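Local coordinates for protein putative hyaluronoglucosaminidase (Clostridium perfringens, PDB 6PWI) that probably acts as a hexosaminidase of glycoside hydrolase family 84, this chain holding the catalytic barrel and flanking domains of a longer, probably cell-wall-anchored protein, at residues A[346-351]-A[360-365]. Numbering follows the deposited sequence.
Sequences EYLKTI and IMWTGD
I351 and I360 make the closer of two apolar touches between helix 346-351 and the barrel strand: I351 CG2 lies 3.7 Å from I360 CD1, the side chains meeting at a slant. Both isoleucines hold CG2 anti to the backbone N and CG1 beside it, yet the helix offers its CG2 branch and the strand the end of its longer arm, I360 CD1, extended by a chi2 of 154°. The second touch is looser. L348 CD1 approaches W362 CZ3 obliquely at 4.4 Å, reaching the outer carbons of the indole. No hydrogen bond spans the segments and they bury 144 Å² together, so the join is a light hydrophobic one, although all four touching residues are buried. The far side of the helix differs: E346 and K349 are exposed, and T350 turns OG1 back to E346 O (3.1 Å), which also accepts from T350 N. The indole has its polar anchor elsewhere, NE1 bonding to T375 while F379 meets the ring edge-to-face. Helix 346-351 links strands 328-330 and 359-362 in a beta-alpha-beta unit of the eight-stranded (beta/alpha) barrel, flanked by helix 304-321 at Y347, T350 and I351 and by helix 373-383 at L348, I360 and W362.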
# COMPACT_ATOMS: atom_id res chain seq x y z
N GLU A 346 -28.42 -11.86 -11.74
CA GLU A 346 -29.51 -11.51 -10.84
C GLU A 346 -28.96 -10.91 -9.56
O GLU A 346 -29.44 -9.88 -9.09
CB GLU A 346 -30.33 -12.74 -10.45
CG GLU A 346 -31.12 -13.38 -11.58
CD GLU A 346 -32.39 -12.67 -12.02
OE1 GLU A 346 -32.67 -11.55 -11.51
OE2 GLU A 346 -33.11 -13.24 -12.88
N TYR A 347 -27.96 -11.59 -8.98
CA TYR A 347 -27.38 -11.16 -7.72
C TYR A 347 -26.88 -9.72 -7.83
O TYR A 347 -27.24 -8.89 -7.01
CB TYR A 347 -26.31 -12.14 -7.23
CG TYR A 347 -25.64 -11.66 -5.96
CD1 TYR A 347 -26.11 -12.04 -4.71
CD2 TYR A 347 -24.56 -10.78 -6.01
CE1 TYR A 347 -25.53 -11.57 -3.55
CE2 TYR A 347 -23.97 -10.31 -4.85
CZ TYR A 347 -24.46 -10.70 -3.62
OH TYR A 347 -23.88 -10.22 -2.48
N LEU A 348 -26.08 -9.43 -8.87
CA LEU A 348 -25.45 -8.13 -8.99
C LEU A 348 -26.50 -7.05 -9.24
O LEU A 348 -26.39 -5.94 -8.72
CB LEU A 348 -24.36 -8.15 -10.08
CG LEU A 348 -23.13 -9.01 -9.77
CD1 LEU A 348 -22.17 -9.03 -10.96
CD2 LEU A 348 -22.40 -8.53 -8.52
N LYS A 349 -27.53 -7.39 -10.02
CA LYS A 349 -28.62 -6.46 -10.32
C LYS A 349 -29.32 -6.07 -9.02
O LYS A 349 -29.64 -4.90 -8.83
CB LYS A 349 -29.57 -7.09 -11.34
CG LYS A 349 -30.68 -6.20 -11.89
CD LYS A 349 -31.48 -6.92 -12.94
CE LYS A 349 -32.95 -6.55 -12.98
NZ LYS A 349 -33.20 -5.39 -13.85
N THR A 350 -29.52 -7.05 -8.12
CA THR A 350 -30.20 -6.78 -6.86
C THR A 350 -29.35 -5.92 -5.93
O THR A 350 -29.84 -4.95 -5.36
CB THR A 350 -30.61 -8.08 -6.16
OG1 THR A 350 -31.47 -8.73 -7.07
CG2 THR A 350 -31.35 -7.82 -4.87
N ILE A 351 -28.08 -6.33 -5.77
CA ILE A 351 -27.08 -5.65 -4.97
C ILE A 351 -27.00 -4.18 -5.38
O ILE A 351 -26.85 -3.31 -4.53
CB ILE A 351 -25.72 -6.39 -5.10
CG1 ILE A 351 -25.72 -7.68 -4.27
CG2 ILE A 351 -24.53 -5.53 -4.76
CD1 ILE A 351 -26.39 -7.57 -2.91
N ILE A 360 -19.39 -0.66 -3.46
CA ILE A 360 -19.35 -2.10 -3.64
C ILE A 360 -18.00 -2.49 -4.25
O ILE A 360 -17.54 -1.85 -5.20
CB ILE A 360 -20.55 -2.56 -4.50
CG1 ILE A 360 -21.87 -2.28 -3.78
CG2 ILE A 360 -20.40 -4.02 -4.90
CD1 ILE A 360 -23.06 -2.09 -4.69
N MET A 361 -17.37 -3.52 -3.69
CA MET A 361 -16.01 -3.89 -4.06
C MET A 361 -16.02 -4.99 -5.12
O MET A 361 -17.05 -5.60 -5.39
CB MET A 361 -15.21 -4.36 -2.84
CG MET A 361 -15.14 -3.33 -1.75
SD MET A 361 -13.72 -3.61 -0.66
CE MET A 361 -12.42 -2.85 -1.64
N TRP A 362 -14.84 -5.24 -5.69
CA TRP A 362 -14.65 -6.04 -6.88
C TRP A 362 -13.17 -6.37 -6.98
O TRP A 362 -12.34 -5.50 -6.73
CB TRP A 362 -15.09 -5.21 -8.09
CG TRP A 362 -15.20 -5.92 -9.41
CD1 TRP A 362 -14.44 -5.71 -10.53
CD2 TRP A 362 -16.19 -6.90 -9.77
NE1 TRP A 362 -14.88 -6.50 -11.56
CE2 TRP A 362 -15.94 -7.25 -11.12
CE3 TRP A 362 -17.24 -7.52 -9.09
CZ2 TRP A 362 -16.72 -8.19 -11.79
CZ3 TRP A 362 -18.00 -8.45 -9.75
CH2 TRP A 362 -17.74 -8.77 -11.08
N THR A 363 -12.84 -7.62 -7.33
CA THR A 363 -11.43 -7.98 -7.42
C THR A 363 -10.98 -8.05 -8.87
O THR A 363 -9.79 -8.22 -9.13
CB THR A 363 -11.08 -9.25 -6.63
OG1 THR A 363 -11.56 -10.37 -7.38
CG2 THR A 363 -11.63 -9.25 -5.23
N GLY A 364 -11.94 -7.92 -9.81
CA GLY A 364 -11.65 -7.94 -11.24
C GLY A 364 -12.32 -9.11 -11.97
O GLY A 364 -13.38 -9.59 -11.56
N ASP A 365 -11.67 -9.57 -13.05
CA ASP A 365 -12.19 -10.65 -13.88
C ASP A 365 -12.13 -11.98 -13.12
O ASP A 365 -12.98 -12.84 -13.31
CB ASP A 365 -11.46 -10.70 -15.21
CG ASP A 365 -11.99 -9.73 -16.25
OD1 ASP A 365 -12.90 -8.93 -15.91
OD2 ASP A 365 -11.52 -9.79 -17.41